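Local coordinates for caspase recruitment domain-containing protein 19 (Homo sapiens, PDB 4FH0) that associates with BCL10 through its caspase recruitment domain, the part described here, and helps inhibit the effects of BCL10-induced activation of NF-kappa-B, at residues A[34-39]-A[82-87]. The protein carries 2 engineered substitutions. Numbering follows the deposited sequence.
Sequences LQLNRY and YRALYI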
ATOM      1  N   LEU A  34       2.907   8.807   0.008  1.00  9.21           N
ATOM      2  CA  LEU A  34       2.596  10.208   0.278  1.00 10.49           C
ATOM      3  C   LEU A  34       1.125  10.412   0.617  1.00  9.06           C
ATOM      4  O   LEU A  34       0.791  11.151   1.537  1.00  9.27           O
ATOM      5  CB  LEU A  34       3.017  11.078  -0.877  1.00 13.76           C
ATOM      6  CG  LEU A  34       4.539  11.200  -0.903  1.00 17.19           C
ATOM      7  CD1 LEU A  34       4.938  12.015  -2.095  1.00 19.01           C
ATOM      8  CD2 LEU A  34       5.059  11.830   0.377  1.00 19.13           C
ATOM      9  N   GLN A  35       0.252   9.724  -0.096  1.00  8.88           N
ATOM     10  CA  GLN A  35      -1.173   9.779   0.179  1.00  9.48           C
ATOM     11  C   GLN A  35      -1.482   9.330   1.610  1.00  9.11           C
ATOM     12  O   GLN A  35      -2.345   9.892   2.269  1.00 10.69           O
ATOM     13  CB  GLN A  35      -1.909   8.877  -0.804  1.00 10.63           C
ATOM     14  CG  GLN A  35      -3.370   9.116  -0.847  1.00 14.16           C
ATOM     15  CD  GLN A  35      -3.653  10.498  -1.379  1.00 18.36           C
ATOM     16  OE1 GLN A  35      -3.029  10.953  -2.345  1.00 20.21           O
ATOM     17  NE2 GLN A  35      -4.555  11.175  -0.743  1.00 21.12           N
ATOM     18  N   LEU A  36      -0.755   8.318   2.077  1.00  8.79           N
ATOM     19  CA  LEU A  36      -0.958   7.780   3.409  1.00  9.23           C
ATOM     20  C   LEU A  36      -0.248   8.600   4.502  1.00 10.48           C
ATOM     21  O   LEU A  36      -0.452   8.348   5.688  1.00 11.81           O
ATOM     22  CB  LEU A  36      -0.457   6.350   3.459  1.00  9.42           C
ATOM     23  CG  LEU A  36      -1.180   5.360   2.570  1.00 10.68           C
ATOM     24  CD1 LEU A  36      -0.451   4.005   2.573  1.00 11.53           C
ATOM     25  CD2 LEU A  36      -2.639   5.225   3.025  1.00 11.06           C
ATOM     26  N   ASN A  37       0.577   9.570   4.107  1.00 10.15           N
ATOM     27  CA  ASN A  37       1.345  10.368   5.059  1.00 10.42           C
ATOM     28  C   ASN A  37       0.867  11.809   5.213  1.00  9.95           C
ATOM     29  O   ASN A  37       0.899  12.360   6.313  1.00 10.50           O
ATOM     30  CB  ASN A  37       2.817  10.379   4.622  1.00 10.70           C
ATOM     31  CG  ASN A  37       3.641  11.414   5.355  1.00 12.85           C
ATOM     32  OD1 ASN A  37       3.969  12.447   4.799  1.00 14.25           O
ATOM     33  ND2 ASN A  37       3.992  11.136   6.598  1.00 12.32           N
ATOM     34  N   ARG A  38       0.386  12.402   4.127  1.00  9.78           N
ATOM     35  CA  ARG A  38       0.206  13.850   4.087  1.00 10.20           C
ATOM     36  C   ARG A  38      -1.153  14.374   4.500  1.00 11.43           C
ATOM     37  O   ARG A  38      -1.310  15.600   4.642  1.00 11.99           O
ATOM     38  CB  ARG A  38       0.525  14.372   2.690  1.00 10.84           C
ATOM     39  CG  ARG A  38       1.976  14.309   2.334  1.00 12.96           C
ATOM     40  CD  ARG A  38       2.782  15.369   3.034  1.00 13.37           C
ATOM     41  NE  ARG A  38       2.482  16.690   2.492  1.00 12.44           N
ATOM     42  CZ  ARG A  38       3.162  17.792   2.803  1.00 12.84           C
ATOM     43  NH1 ARG A  38       4.138  17.744   3.696  1.00 13.09           N
ATOM     44  NH2 ARG A  38       2.861  18.944   2.240  1.00 13.62           N
ATOM     45  N   TYR A  39      -2.116  13.597   4.699  1.00 12.06           N
ATOM     46  CA  TYR A  39      -3.491  13.950   4.906  1.00 14.18           C
ATOM     47  C   TYR A  39      -4.079  13.393   6.227  1.00 14.95           C
ATOM     48  O   TYR A  39      -3.370  13.227   7.196  1.00 15.31           O
ATOM     49  CB  TYR A  39      -4.272  13.588   3.613  1.00 15.04           C
ATOM     50  CG  TYR A  39      -3.629  14.138   2.378  1.00 14.87           C
ATOM     51  CD1 TYR A  39      -3.601  15.470   2.117  1.00 15.17           C
ATOM     52  CD2 TYR A  39      -3.002  13.357   1.511  1.00 15.82           C
ATOM     53  CE1 TYR A  39      -2.988  15.966   1.022  1.00 15.03           C
ATOM     54  CE2 TYR A  39      -2.387  13.860   0.410  1.00 16.05           C
ATOM     55  CZ  TYR A  39      -2.392  15.188   0.170  1.00 16.72           C
ATOM     56  OH  TYR A  39      -1.748  15.702  -0.880  1.00 17.71           O
ATOM     57  N   TYR A  82      -6.553   1.177   0.089  1.00  6.20           N
ATOM     58  CA  TYR A  82      -7.308   0.932  -1.138  1.00  6.44           C
ATOM     59  C   TYR A  82      -7.678   2.226  -1.831  1.00  6.76           C
ATOM     60  O   TYR A  82      -7.669   2.294  -3.056  1.00  7.66           O
ATOM     61  CB  TYR A  82      -8.534   0.066  -0.894  1.00  7.23           C
ATOM     62  CG  TYR A  82      -8.163  -1.404  -0.846  1.00  8.13           C
ATOM     63  CD1 TYR A  82      -7.887  -2.043   0.349  1.00  9.43           C
ATOM     64  CD2 TYR A  82      -8.053  -2.143  -2.005  1.00  9.82           C
ATOM     65  CE1 TYR A  82      -7.521  -3.377   0.372  1.00 10.21           C
ATOM     66  CE2 TYR A  82      -7.707  -3.484  -1.984  1.00 10.11           C
ATOM     67  CZ  TYR A  82      -7.427  -4.098  -0.803  1.00  9.98           C
ATOM     68  OH  TYR A  82      -7.039  -5.429  -0.767  1.00 10.99           O
ATOM     69  N   ARG A  83      -8.005   3.259  -1.068  1.00  7.56           N
ATOM     70  CA  ARG A  83      -8.290   4.536  -1.690  1.00  9.10           C
ATOM     71  C   ARG A  83      -7.038   5.088  -2.372  1.00  8.13           C
ATOM     72  O   ARG A  83      -7.093   5.574  -3.502  1.00  9.48           O
ATOM     73  CB  ARG A  83      -8.841   5.542  -0.685  1.00 12.09           C
ATOM     74  CG  ARG A  83      -9.010   6.924  -1.345  1.00 17.27           C
ATOM     75  CD  ARG A  83      -9.950   7.808  -0.568  1.00 21.56           C
ATOM     76  NE  ARG A  83      -9.884   9.219  -0.969  1.00 25.57           N
ATOM     77  CZ  ARG A  83      -9.046  10.100  -0.430  1.00 28.03           C
ATOM     78  NH1 ARG A  83      -8.195   9.715   0.515  1.00 28.97           N
ATOM     79  NH2 ARG A  83      -9.052  11.361  -0.822  1.00 29.43           N
ATOM     80  N   ALA A  84      -5.890   4.987  -1.714  1.00  7.54           N
ATOM     81  CA  ALA A  84      -4.642   5.475  -2.292  1.00  7.28           C
ATOM     82  C   ALA A  84      -4.280   4.711  -3.560  1.00  6.88           C
ATOM     83  O   ALA A  84      -3.754   5.272  -4.534  1.00  7.49           O
ATOM     84  CB  ALA A  84      -3.509   5.370  -1.255  1.00  7.97           C
ATOM     85  N   LEU A  85      -4.535   3.410  -3.547  1.00  6.82           N
ATOM     86  CA  LEU A  85      -4.299   2.573  -4.716  1.00  6.74           C
ATOM     87  C   LEU A  85      -5.203   2.970  -5.878  1.00  7.21           C
ATOM     88  O   LEU A  85      -4.776   3.018  -7.030  1.00  8.17           O
ATOM     89  CB  LEU A  85      -4.516   1.105  -4.354  1.00  7.37           C
ATOM     90  CG  LEU A  85      -4.072   0.065  -5.366  1.00  9.13           C
ATOM     91  CD1 LEU A  85      -2.562  -0.049  -5.422  1.00 10.41           C
ATOM     92  CD2 LEU A  85      -4.713  -1.288  -5.040  1.00  9.68           C
ATOM     93  N   TYR A  86      -6.470   3.244  -5.595  1.00  7.30           N
ATOM     94  CA  TYR A  86      -7.364   3.773  -6.627  1.00  7.92           C
ATOM     95  C   TYR A  86      -6.811   5.059  -7.223  1.00  8.67           C
ATOM     96  O   TYR A  86      -6.773   5.234  -8.449  1.00  9.61           O
ATOM     97  CB  TYR A  86      -8.771   4.049  -6.078  1.00  8.00           C
ATOM     98  CG  TYR A  86      -9.574   4.929  -7.013  1.00  7.69           C
ATOM     99  CD1 TYR A  86     -10.103   4.433  -8.177  1.00  8.18           C
ATOM    100  CD2 TYR A  86      -9.768   6.264  -6.727  1.00  8.14           C
ATOM    101  CE1 TYR A  86     -10.800   5.244  -9.042  1.00  9.00           C
ATOM    102  CE2 TYR A  86     -10.470   7.092  -7.582  1.00  9.02           C
ATOM    103  CZ  TYR A  86     -10.980   6.575  -8.739  1.00  8.87           C
ATOM    104  OH  TYR A  86     -11.693   7.363  -9.609  1.00 11.05           O
ATOM    105  N   ILE A  87      -6.369   5.968  -6.375  1.00  8.13           N
ATOM    106  CA  ILE A  87      -5.887   7.271  -6.874  1.00  9.26           C
ATOM    107  C   ILE A  87      -4.643   7.126  -7.756  1.00  9.42           C
ATOM    108  O   ILE A  87      -4.573   7.735  -8.835  1.00 11.20           O
ATOM    109  CB  ILE A  87      -5.582   8.257  -5.711  1.00 11.05           C
ATOM    110  CG1 ILE A  87      -6.874   8.570  -4.961  1.00 12.38           C
ATOM    111  CG2 ILE A  87      -4.897   9.536  -6.239  1.00 11.75           C
ATOM    112  CD1 ILE A  87      -6.652   9.295  -3.668  1.00 14.06           C
TER
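Gln35 meets Ala84 with the carbon part of its side chain: CG of Gln35 lies 3.8 Å from CB of Ala84, and the neighbouring Gln35 CB is almost as near. CB points toward helix 75-88, and with CG anti to the backbone N (chi1 -165°) and a bend at chi2 (65°) the amide is carried across the end of Ile87, the two side chains crossing at about a right angle. There Gln35 CD comes within 4.0 Å of Ile87 CD1, the methyl at the end of the isoleucine chain. That methyl also sits over one face of the Arg83 guanidinium, 4.1 Å above the plane, so it touches both polar groups. The amide and guanidinium planes stand nearly perpendicular, 88° apart; Gln35 NE2 and Arg83 NH1 are 4.1 Å from each other, and no hydrogen bond joins them. Gln35 OE1 instead accepts a hydrogen bond from His88 NE2, one residue beyond Ile87, which ties the amide to helix 75-88. Were Gln35 cut back to an alanine, His88 NE2 would probably lose this acceptor and a gap would be likely to open beside the Ile87 methyl. Here the C-terminal part of helix 26-37 packs against helix 75-88, two members of the six-helix bundle of the CARD, a death-fold domain. The small Ala84 is consistent with the close approach of the backbones, its CA lying 6.1 Å from that of Gln35. One residue on, the end of the buried Leu36 side chain comes near, its CD2 4.4 Å from Ala84 CB in a looser apolar contact, while Ile32, a turn earlier, also touches Ala84.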